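Hypothetical conserved protein (Geobacillus kaustophilus, PDB 2QYH) is of unknown function but belongs to the haloacid dehalogenase-like hydrolases and may act as a magnesium-dependent phosphatase. Local coordinates at residues 88-91 / 92-96; 102-106 / 107-111; 80-84 / 85-89. All blocks are in the same frame, centred on the assembly; numbering follows the deposited sequence.

Interaction 1. Residues 88-91 / 92-96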
ATOM      1  N   ARG D  88      -9.051  18.365 -22.090  1.00 53.08           N
ATOM      2  CA  ARG D  88      -8.457  19.685 -22.287  1.00 53.08           C
ATOM      3  C   ARG D  88      -9.478  20.808 -22.092  1.00 53.08           C
ATOM      4  O   ARG D  88      -9.192  21.793 -21.412  1.00 53.08           O
ATOM      5  CB  ARG D  88      -7.846  19.793 -23.682  1.00 55.42           C
ATOM      6  CG  ARG D  88      -7.091  21.085 -23.900  1.00 55.42           C
ATOM      7  CD  ARG D  88      -6.521  21.188 -25.304  1.00 57.42           C
ATOM      8  NE  ARG D  88      -5.714  20.024 -25.660  1.00 59.42           N
ATOM      9  CZ  ARG D  88      -6.130  19.049 -26.465  1.00 60.42           C
ATOM     10  NH1 ARG D  88      -7.347  19.102 -27.000  1.00 60.42           N
ATOM     11  NH2 ARG D  88      -5.332  18.020 -26.736  1.00 60.42           N
ATOM     12  N   ALA D  89     -10.661  20.661 -22.685  1.00 50.18           N
ATOM     13  CA  ALA D  89     -11.717  21.669 -22.559  1.00 50.18           C
ATOM     14  C   ALA D  89     -12.137  21.859 -21.103  1.00 51.18           C
ATOM     15  O   ALA D  89     -12.231  22.987 -20.615  1.00 51.18           O
ATOM     16  CB  ALA D  89     -12.939  21.271 -23.401  1.00 20.63           C
ATOM     17  N   LEU D  90     -12.394  20.747 -20.417  1.00 47.37           N
ATOM     18  CA  LEU D  90     -12.805  20.776 -19.018  1.00 47.37           C
ATOM     19  C   LEU D  90     -11.761  21.495 -18.164  1.00 48.37           C
ATOM     20  O   LEU D  90     -12.106  22.265 -17.271  1.00 47.37           O
ATOM     21  CB  LEU D  90     -12.995  19.350 -18.494  1.00 63.19           C
ATOM     22  CG  LEU D  90     -14.075  19.122 -17.430  1.00 63.19           C
ATOM     23  CD1 LEU D  90     -13.986  17.695 -16.924  1.00 63.19           C
ATOM     24  CD2 LEU D  90     -13.910  20.095 -16.280  1.00 63.19           C
ATOM     25  N   THR D  91     -10.487  21.238 -18.443  1.00 49.50           N
ATOM     26  CA  THR D  91      -9.404  21.858 -17.688  1.00 50.50           C
ATOM     27  C   THR D  91      -9.377  23.370 -17.903  1.00 51.50           C
ATOM     28  O   THR D  91      -9.287  24.148 -16.946  1.00 50.50           O
ATOM     29  CB  THR D  91      -8.029  21.274 -18.094  1.00 58.30           C
ATOM     30  OG1 THR D  91      -8.067  19.846 -17.996  1.00 59.30           O
ATOM     31  CG2 THR D  91      -6.935  21.795 -17.171  1.00 58.30           C
ATOM     32  N   GLU D  92      -9.460  23.786 -19.162  1.00 50.87           N
ATOM     33  CA  GLU D  92      -9.437  25.206 -19.478  1.00 51.87           C
ATOM     34  C   GLU D  92     -10.647  25.920 -18.903  1.00 51.87           C
ATOM     35  O   GLU D  92     -10.504  26.939 -18.229  1.00 51.87           O
ATOM     36  CB  GLU D  92      -9.348  25.412 -20.989  1.00 87.02           C
ATOM     37  CG  GLU D  92      -7.932  25.235 -21.521  1.00 89.02           C
ATOM     38  CD  GLU D  92      -7.873  25.133 -23.032  1.00 92.02           C
ATOM     39  OE1 GLU D  92      -8.505  25.969 -23.712  1.00 93.02           O
ATOM     40  OE2 GLU D  92      -7.185  24.220 -23.539  1.00 93.02           O
ATOM     41  N   GLU D  93     -11.834  25.380 -19.151  1.00 58.01           N
ATOM     42  CA  GLU D  93     -13.047  25.998 -18.634  1.00 58.01           C
ATOM     43  C   GLU D  93     -13.011  26.079 -17.105  1.00 59.01           C
ATOM     44  O   GLU D  93     -13.310  27.126 -16.527  1.00 59.01           O
ATOM     45  CB  GLU D  93     -14.289  25.224 -19.099  1.00 61.32           C
ATOM     46  CG  GLU D  93     -15.601  25.798 -18.569  1.00 61.32           C
ATOM     47  CD  GLU D  93     -16.831  25.176 -19.209  1.00 62.32           C
ATOM     48  OE1 GLU D  93     -17.942  25.356 -18.659  1.00 62.32           O
ATOM     49  OE2 GLU D  93     -16.695  24.517 -20.263  1.00 61.32           O
ATOM     50  N   ALA D  94     -12.633  24.982 -16.455  1.00 52.32           N
ATOM     51  CA  ALA D  94     -12.558  24.936 -14.997  1.00 52.32           C
ATOM     52  C   ALA D  94     -11.513  25.915 -14.460  1.00 52.32           C
ATOM     53  O   ALA D  94     -11.735  26.572 -13.441  1.00 51.32           O
ATOM     54  CB  ALA D  94     -12.233  23.521 -14.536  1.00 83.27           C
ATOM     55  N   HIS D  95     -10.371  25.994 -15.144  1.00 55.35           N
ATOM     56  CA  HIS D  95      -9.292  26.895 -14.750  1.00 56.35           C
ATOM     57  C   HIS D  95      -9.796  28.342 -14.738  1.00 55.35           C
ATOM     58  O   HIS D  95      -9.357  29.160 -13.926  1.00 55.35           O
ATOM     59  CB  HIS D  95      -8.113  26.753 -15.720  1.00 94.89           C
ATOM     60  CG  HIS D  95      -6.986  27.699 -15.448  1.00 97.89           C
ATOM     61  ND1 HIS D  95      -7.103  29.064 -15.605  1.00100.89           N
ATOM     62  CD2 HIS D  95      -5.719  27.477 -15.023  1.00100.89           C
ATOM     63  CE1 HIS D  95      -5.959  29.642 -15.289  1.00100.99           C
ATOM     64  NE2 HIS D  95      -5.102  28.704 -14.933  1.00100.99           N
ATOM     65  N   LYS D  96     -10.723  28.644 -15.645  1.00 62.31           N
ATOM     66  CA  LYS D  96     -11.301  29.976 -15.742  1.00 62.31           C
ATOM     67  C   LYS D  96     -12.041  30.333 -14.459  1.00 61.31           C
ATOM     68  O   LYS D  96     -12.107  31.501 -14.076  1.00 61.31           O
ATOM     69  CB  LYS D  96     -12.271  30.054 -16.921  1.00 84.08           C
ATOM     70  CG  LYS D  96     -11.639  29.768 -18.273  1.00 86.08           C
ATOM     71  CD  LYS D  96     -12.659  29.938 -19.392  1.00 88.08           C
ATOM     72  CE  LYS D  96     -12.121  29.436 -20.726  1.00 88.08           C
ATOM     73  NZ  LYS D  96     -10.853  30.110 -21.125  1.00 89.08           N
TER
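R88 and E92, one helical turn apart, run side by side and point the same way, yet they meet through carbon and not through their charges. E92 OE2 lies 3.2 Å from R88 CG, whereas R88 NE is 4.9 Å from that same oxygen, too far for the charged atoms to touch. The guanidinium and carboxylate planes are turned 53° apart. The R88 chain leaves with CG trans to the backbone N and stays extended until it bends at chi3 (-53°), which takes the guanidinium away from E92; its NH2 instead forms a salt bridge with E139.

Round the helix, L90 and A94 meet through apolar carbons, L90 CD2 lying 4.2 Å from A94 CB. T91 is oriented by its own hydroxyl: with chi1 at -53°, OG1 sits beside the backbone N and bonds back to the carbonyl of V87, leaving CG2 on the other branch, beside the carbonyl carbon. The H95 imidazole leads away from the first segment. The backbone evidence for regular helix is direct. E93 N meets A89 O at 2.8 Å, and H95 N meets T91 O at 2.8 Å; equivalent bonds join E92 to R88 and A94 to L90.

These orientations sort the residues by neighbour. T91 and A94 pack on L101 of strand 101-104, and T91 also reaches F103 there and Y138 of helix 137-140. L90 lies against F165 and F167 of strand 165-171, sharing Y158 of helix 156-161 with A94, while the E93 side chain is extended, and its carboxylate is held by N161 and Y162. Helix 84-96 thus lies against strands 101-104 and 165-171, with helices 137-140 and 156-161 at its flanks.

Interaction 2. Residues 102-106 / 107-111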
ATOM      1  N   VAL D 102      -7.263  17.089 -10.985  1.00 45.80           N
ATOM      2  CA  VAL D 102      -6.162  16.180 -10.735  1.00 43.80           C
ATOM      3  C   VAL D 102      -6.350  15.090 -11.773  1.00 42.80           C
ATOM      4  O   VAL D 102      -7.446  14.549 -11.916  1.00 42.80           O
ATOM      5  CB  VAL D 102      -6.199  15.595  -9.303  1.00 39.44           C
ATOM      6  CG1 VAL D 102      -5.315  14.357  -9.214  1.00 38.44           C
ATOM      7  CG2 VAL D 102      -5.700  16.648  -8.309  1.00 38.44           C
ATOM      8  N   PHE D 103      -5.287  14.815 -12.522  1.00 37.38           N
ATOM      9  CA  PHE D 103      -5.303  13.797 -13.567  1.00 37.38           C
ATOM     10  C   PHE D 103      -4.731  12.499 -13.016  1.00 35.38           C
ATOM     11  O   PHE D 103      -3.648  12.493 -12.432  1.00 36.38           O
ATOM     12  CB  PHE D 103      -4.474  14.269 -14.755  1.00 48.18           C
ATOM     13  CG  PHE D 103      -4.782  15.668 -15.168  1.00 50.18           C
ATOM     14  CD1 PHE D 103      -6.022  15.989 -15.711  1.00 52.18           C
ATOM     15  CD2 PHE D 103      -3.849  16.682 -14.971  1.00 51.18           C
ATOM     16  CE1 PHE D 103      -6.333  17.308 -16.049  1.00 53.18           C
ATOM     17  CE2 PHE D 103      -4.145  18.002 -15.304  1.00 51.18           C
ATOM     18  CZ  PHE D 103      -5.392  18.317 -15.844  1.00 52.18           C
HETATM   19  N   MSE D 104      -5.467  11.406 -13.216  1.00 30.03           N
HETATM   20  CA  MSE D 104      -5.075  10.088 -12.722  1.00 30.03           C
HETATM   21  C   MSE D 104      -4.908   9.014 -13.794  1.00 30.03           C
HETATM   22  O   MSE D 104      -5.747   8.872 -14.687  1.00 37.49           O
HETATM   23  CB  MSE D 104      -6.118   9.584 -11.734  1.00 57.34           C
HETATM   24  CG  MSE D 104      -6.468  10.542 -10.634  1.00 57.34           C
HETATM   25 SE   MSE D 104      -8.107   9.988  -9.774  1.00 57.34          SE
HETATM   26  CE  MSE D 104      -7.450   8.453  -8.804  1.00 57.34           C
ATOM     27  N   ASP D 105      -3.811   8.266 -13.713  1.00 27.34           N
ATOM     28  CA  ASP D 105      -3.600   7.151 -14.625  1.00 28.34           C
ATOM     29  C   ASP D 105      -3.299   5.952 -13.731  1.00 28.34           C
ATOM     30  O   ASP D 105      -3.470   6.040 -12.520  1.00 28.34           O
ATOM     31  CB  ASP D 105      -2.480   7.425 -15.647  1.00 41.24           C
ATOM     32  CG  ASP D 105      -1.101   7.513 -15.031  1.00 42.24           C
ATOM     33  OD1 ASP D 105      -0.939   7.260 -13.820  1.00 43.24           O
ATOM     34  OD2 ASP D 105      -0.163   7.835 -15.792  1.00 43.24           O
ATOM     35  N   ALA D 106      -2.861   4.841 -14.299  1.00 30.54           N
ATOM     36  CA  ALA D 106      -2.607   3.660 -13.492  1.00 31.54           C
ATOM     37  C   ALA D 106      -1.424   3.748 -12.525  1.00 32.54           C
ATOM     38  O   ALA D 106      -1.437   3.106 -11.468  1.00 32.54           O
ATOM     39  CB  ALA D 106      -2.450   2.454 -14.398  1.00 28.32           C
ATOM     40  N   GLU D 107      -0.410   4.537 -12.869  1.00 34.65           N
ATOM     41  CA  GLU D 107       0.774   4.651 -12.017  1.00 35.65           C
ATOM     42  C   GLU D 107       0.759   5.823 -11.059  1.00 35.65           C
ATOM     43  O   GLU D 107       1.071   5.674  -9.878  1.00 35.65           O
ATOM     44  CB  GLU D 107       2.051   4.757 -12.864  1.00 61.77           C
ATOM     45  CG  GLU D 107       2.494   3.489 -13.570  1.00 65.77           C
ATOM     46  CD  GLU D 107       1.517   3.029 -14.632  1.00 71.77           C
ATOM     47  OE1 GLU D 107       1.095   3.869 -15.460  1.00 71.77           O
ATOM     48  OE2 GLU D 107       1.179   1.825 -14.645  1.00 72.77           O
ATOM     49  N   LYS D 108       0.400   6.997 -11.560  1.00 45.29           N
ATOM     50  CA  LYS D 108       0.429   8.172 -10.715  1.00 46.29           C
ATOM     51  C   LYS D 108      -0.737   9.136 -10.844  1.00 45.29           C
ATOM     52  O   LYS D 108      -1.720   8.893 -11.544  1.00 46.29           O
ATOM     53  CB  LYS D 108       1.740   8.934 -10.944  1.00 43.38           C
ATOM     54  CG  LYS D 108       1.870   9.511 -12.342  1.00 44.38           C
ATOM     55  CD  LYS D 108       3.185  10.232 -12.528  1.00 45.38           C
ATOM     56  CE  LYS D 108       4.321   9.267 -12.787  1.00 47.38           C
ATOM     57  NZ  LYS D 108       4.161   8.613 -14.107  1.00 50.38           N
HETATM   58  N   MSE D 109      -0.569  10.268 -10.178  1.00 43.46           N
HETATM   59  CA  MSE D 109      -1.577  11.297 -10.106  1.00 43.46           C
HETATM   60  C   MSE D 109      -0.913  12.680 -10.221  1.00 43.46           C
HETATM   61  O   MSE D 109       0.186  12.892  -9.701  1.00 65.40           O
HETATM   62  CB  MSE D 109      -2.248  11.124  -8.758  1.00 55.37           C
HETATM   63  CG  MSE D 109      -3.567  11.759  -8.576  1.00 55.37           C
HETATM   64 SE   MSE D 109      -4.106  11.285  -6.803  1.00 55.37          SE
HETATM   65  CE  MSE D 109      -5.815  10.528  -7.217  1.00 55.37           C
ATOM     66  N   ARG D 110      -1.582  13.612 -10.899  1.00 42.25           N
ATOM     67  CA  ARG D 110      -1.056  14.967 -11.073  1.00 43.25           C
ATOM     68  C   ARG D 110      -2.124  16.050 -10.925  1.00 44.25           C
ATOM     69  O   ARG D 110      -3.265  15.886 -11.363  1.00 44.25           O
ATOM     70  CB  ARG D 110      -0.381  15.104 -12.442  1.00 40.68           C
ATOM     71  CG  ARG D 110       0.902  14.311 -12.584  1.00 40.68           C
ATOM     72  CD  ARG D 110       1.965  14.824 -11.627  1.00 39.68           C
ATOM     73  NE  ARG D 110       3.224  14.087 -11.729  1.00 40.68           N
ATOM     74  CZ  ARG D 110       3.576  13.080 -10.934  1.00 39.68           C
ATOM     75  NH1 ARG D 110       2.763  12.675  -9.963  1.00 37.68           N
ATOM     76  NH2 ARG D 110       4.752  12.484 -11.102  1.00 39.68           N
ATOM     77  N   ALA D 111      -1.736  17.160 -10.304  1.00 45.17           N
ATOM     78  CA  ALA D 111      -2.637  18.288 -10.086  1.00 46.17           C
ATOM     79  C   ALA D 111      -2.356  19.416 -11.079  1.00 47.17           C
ATOM     80  O   ALA D 111      -1.200  19.662 -11.441  1.00 47.17           O
ATOM     81  CB  ALA D 111      -2.487  18.801  -8.667  1.00 50.39           C
TER
HETATM   82  O   HOH W   1      -1.402   4.374 -16.899  1.00 39.98           O
HETATM   83  O   HOH W   2       0.058   0.308 -11.763  1.00 50.70           O
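A side-chain oxygen stands in for a main-chain acceptor where the D105-K108 turn closes: K108 N donates to D105 OD1 at 2.6 Å, meeting it nearly along its C-O axis. In return D105 N donates to K108 O at 3.1 Å, with an N-H...O angle of 179°. E107 N adds a weak bond to the same OD1, giving an Asx turn. The carboxylate is placed for this by a chi1 of 68°, which sets CG between the backbone N and the carbonyl carbon, and its other oxygen, OD2, bonds to Y137 OH, which K108 NZ also reaches. The D105 and E107 side chains cross at about a right angle, carboxylate planes 63° apart, with the like charges of D105 OD2 and E107 OE1 4.2 Å apart; one water bridges A106 N to E107 OE1.

F103 and R110 form the hydrogen-bonded pair, with R110 N to F103 O at 2.8 Å and the reciprocal F103 N to R110 O. On the F103 face, K108 CD lies 3.0 Å above the R110 guanidinium plane, offset toward its rim, while R110 NH1 curls back to M109 O. The other face carries the non-hydrogen-bonded pairs: V102 CG2 lies 3.9 Å from A111 CB, and the selenomethionines M104 and M109 run alongside each other.

K55 of the second subunit bonds to E107 O. The whole is a tight beta hairpin, its strand 109-111 at the margin of a five-stranded antiparallel sheet, consistent with the alpha/beta cap domain of Cof-type haloacid dehalogenase-like hydrolases.

Interaction 3. Residues 80-84 / 85-89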
ATOM      1  N   GLN D  80     -10.129   2.146 -21.045  1.00 39.01           N
ATOM      2  CA  GLN D  80     -10.842   3.224 -21.701  1.00 40.01           C
ATOM      3  C   GLN D  80     -10.394   4.579 -21.141  1.00 40.01           C
ATOM      4  O   GLN D  80     -10.901   5.038 -20.119  1.00 40.01           O
ATOM      5  CB  GLN D  80     -12.341   3.043 -21.477  1.00 52.15           C
ATOM      6  CG  GLN D  80     -13.228   3.992 -22.251  1.00 55.15           C
ATOM      7  CD  GLN D  80     -14.633   4.066 -21.667  1.00 58.15           C
ATOM      8  OE1 GLN D  80     -15.226   3.045 -21.297  1.00 60.15           O
ATOM      9  NE2 GLN D  80     -15.176   5.279 -21.587  1.00 57.15           N
ATOM     10  N   PRO D  81      -9.419   5.223 -21.796  1.00 35.39           N
ATOM     11  CA  PRO D  81      -8.936   6.527 -21.335  1.00 35.39           C
ATOM     12  C   PRO D  81     -10.028   7.565 -21.539  1.00 36.39           C
ATOM     13  O   PRO D  81     -10.957   7.355 -22.324  1.00 36.39           O
ATOM     14  CB  PRO D  81      -7.751   6.814 -22.257  1.00 25.99           C
ATOM     15  CG  PRO D  81      -7.303   5.466 -22.699  1.00 25.99           C
ATOM     16  CD  PRO D  81      -8.593   4.719 -22.906  1.00 25.99           C
ATOM     17  N   LEU D  82      -9.917   8.677 -20.824  1.00 35.40           N
ATOM     18  CA  LEU D  82     -10.857   9.779 -20.969  1.00 36.40           C
ATOM     19  C   LEU D  82     -10.481  10.435 -22.299  1.00 38.40           C
ATOM     20  O   LEU D  82      -9.303  10.440 -22.669  1.00 38.40           O
ATOM     21  CB  LEU D  82     -10.663  10.774 -19.826  1.00 34.99           C
ATOM     22  CG  LEU D  82     -11.706  10.867 -18.711  1.00 33.99           C
ATOM     23  CD1 LEU D  82     -12.373   9.518 -18.447  1.00 32.99           C
ATOM     24  CD2 LEU D  82     -11.015  11.404 -17.460  1.00 32.99           C
ATOM     25  N   ARG D  83     -11.463  10.965 -23.027  1.00 36.31           N
ATOM     26  CA  ARG D  83     -11.189  11.633 -24.307  1.00 39.31           C
ATOM     27  C   ARG D  83     -10.318  12.862 -24.062  1.00 40.31           C
ATOM     28  O   ARG D  83     -10.776  13.841 -23.464  1.00 39.31           O
ATOM     29  CB  ARG D  83     -12.497  12.058 -24.977  1.00 88.01           C
ATOM     30  CG  ARG D  83     -13.342  10.893 -25.454  1.00 91.01           C
ATOM     31  CD  ARG D  83     -14.698  11.352 -25.950  1.00 92.01           C
ATOM     32  NE  ARG D  83     -14.588  12.403 -26.958  1.00 99.01           N
ATOM     33  CZ  ARG D  83     -15.631  13.042 -27.480  1.00100.01           C
ATOM     34  NH1 ARG D  83     -16.862  12.734 -27.091  1.00100.01           N
ATOM     35  NH2 ARG D  83     -15.443  13.995 -28.385  1.00100.04           N
ATOM     36  N   ARG D  84      -9.069  12.809 -24.525  1.00 40.69           N
ATOM     37  CA  ARG D  84      -8.129  13.912 -24.325  1.00 42.69           C
ATOM     38  C   ARG D  84      -8.722  15.263 -24.721  1.00 42.69           C
ATOM     39  O   ARG D  84      -8.559  16.261 -24.015  1.00 42.69           O
ATOM     40  CB  ARG D  84      -6.841  13.661 -25.105  1.00 77.20           C
ATOM     41  CG  ARG D  84      -5.732  14.628 -24.740  1.00 79.20           C
ATOM     42  CD  ARG D  84      -4.450  14.303 -25.469  1.00 80.20           C
ATOM     43  NE  ARG D  84      -4.668  14.239 -26.909  1.00 85.20           N
ATOM     44  CZ  ARG D  84      -3.696  14.162 -27.812  1.00 88.20           C
ATOM     45  NH1 ARG D  84      -2.426  14.141 -27.426  1.00 89.20           N
ATOM     46  NH2 ARG D  84      -3.995  14.107 -29.104  1.00 88.20           N
ATOM     47  N   GLU D  85      -9.408  15.282 -25.858  1.00 59.92           N
ATOM     48  CA  GLU D  85     -10.050  16.489 -26.363  1.00 60.92           C
ATOM     49  C   GLU D  85     -10.906  17.126 -25.267  1.00 60.92           C
ATOM     50  O   GLU D  85     -10.742  18.300 -24.926  1.00 60.92           O
ATOM     51  CB  GLU D  85     -10.935  16.125 -27.556  1.00100.97           C
ATOM     52  CG  GLU D  85     -11.751  17.266 -28.129  1.00100.97           C
ATOM     53  CD  GLU D  85     -13.007  16.772 -28.823  1.00100.97           C
ATOM     54  OE1 GLU D  85     -12.907  15.818 -29.624  1.00100.97           O
ATOM     55  OE2 GLU D  85     -14.091  17.340 -28.567  1.00100.97           O
ATOM     56  N   LYS D  86     -11.822  16.333 -24.719  1.00 53.55           N
ATOM     57  CA  LYS D  86     -12.717  16.804 -23.676  1.00 53.55           C
ATOM     58  C   LYS D  86     -12.006  17.096 -22.360  1.00 53.55           C
ATOM     59  O   LYS D  86     -12.427  17.980 -21.610  1.00 53.55           O
ATOM     60  CB  LYS D  86     -13.843  15.794 -23.467  1.00 55.20           C
ATOM     61  CG  LYS D  86     -14.786  15.690 -24.663  1.00 55.20           C
ATOM     62  CD  LYS D  86     -15.452  17.029 -24.952  1.00 56.20           C
ATOM     63  CE  LYS D  86     -16.278  16.999 -26.232  1.00 57.20           C
ATOM     64  NZ  LYS D  86     -16.869  18.336 -26.542  1.00 57.20           N
ATOM     65  N   VAL D  87     -10.936  16.362 -22.074  1.00 57.87           N
ATOM     66  CA  VAL D  87     -10.181  16.599 -20.849  1.00 57.87           C
ATOM     67  C   VAL D  87      -9.580  18.004 -20.921  1.00 57.87           C
ATOM     68  O   VAL D  87      -9.608  18.752 -19.942  1.00 57.87           O
ATOM     69  CB  VAL D  87      -9.040  15.557 -20.657  1.00 42.08           C
ATOM     70  CG1 VAL D  87      -8.163  15.948 -19.484  1.00 41.08           C
ATOM     71  CG2 VAL D  87      -9.633  14.174 -20.406  1.00 42.08           C
ATOM     72  N   ARG D  88      -9.051  18.365 -22.090  1.00 53.08           N
ATOM     73  CA  ARG D  88      -8.457  19.685 -22.287  1.00 53.08           C
ATOM     74  C   ARG D  88      -9.478  20.808 -22.092  1.00 53.08           C
ATOM     75  O   ARG D  88      -9.192  21.793 -21.412  1.00 53.08           O
ATOM     76  CB  ARG D  88      -7.846  19.793 -23.682  1.00 55.42           C
ATOM     77  CG  ARG D  88      -7.091  21.085 -23.900  1.00 55.42           C
ATOM     78  CD  ARG D  88      -6.521  21.188 -25.304  1.00 57.42           C
ATOM     79  NE  ARG D  88      -5.714  20.024 -25.660  1.00 59.42           N
ATOM     80  CZ  ARG D  88      -6.130  19.049 -26.465  1.00 60.42           C
ATOM     81  NH1 ARG D  88      -7.347  19.102 -27.000  1.00 60.42           N
ATOM     82  NH2 ARG D  88      -5.332  18.020 -26.736  1.00 60.42           N
ATOM     83  N   ALA D  89     -10.661  20.661 -22.685  1.00 50.18           N
ATOM     84  CA  ALA D  89     -11.717  21.669 -22.559  1.00 50.18           C
ATOM     85  C   ALA D  89     -12.137  21.859 -21.103  1.00 51.18           C
ATOM     86  O   ALA D  89     -12.231  22.987 -20.615  1.00 51.18           O
ATOM     87  CB  ALA D  89     -12.939  21.271 -23.401  1.00 20.63           C
TER
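E85 reaches back to R83 with its carboxylate, OE1 lying 3.4 Å from R83 NH2 in a weak hydrogen bond that is part of a salt bridge. The oxygen comes in at the edge of the guanidinium, in its plane, although the two flat groups stand 85° apart. E85 gets there because its CG is trans to the backbone N (chi1 176°), which lays the chain alongside that of R83.

K86 approaches the same guanidinium from another direction: its CG sits 3.9 Å above the plane, over the centre, and the chain then bends so that NZ comes within 3.6 Å of E85 OE2. Replacing K86 by an alanine removes the chain beyond CB, and would probably free the R83 guanidinium to turn and cost E85 OE2 its lysine partner.

R83 is the N-cap of helix 84-96, so this network gathers at the helix start, where the chain arrives from strand 75-79 of the mixed sheet to enter the helix packed on the five-stranded one. V87 meets the preceding residues in two ways. Its N bonds to R83 O at 2.9 Å, and its CG2 packs 3.6 Å from L82 CB; both side chains also meet F165 on strand 165-171.

R88 N donates to R84 O at 2.9 Å, continuing the helical pattern. The two side chains run side by side, their guanidinium planes 57° apart, with R88 NH2 over one face of the R84 group; these like charges come to 3.8 Å between R84 NE and R88 NH2. R84 NH1 bonds to the backbone O of E139, the residue that pairs with R88. A89 follows with its N bonded to E85 O.

Overall arrangement
Interactions 1 and 3 both use helix 84-96, interaction 3 at its start with the loop leading in; they share R88 and A89. Interaction 2 is the hairpin next in the chain and the most buried: seven of its ten touching residues are inside, and main-chain pairing carries it. The other two are partly buried, with one side of the helix turned to the sheet and the other carrying charges. Interaction 3 places a salt-bridge network there, while in interaction 1 the opposite charges of R88 and E92 do not touch, and backbone bonds carry it. Their inner sides converge on one ring: F103 of interaction 2 packs against T91, T91 OG1 being 3.6 Å from F103 CE1, and against V87.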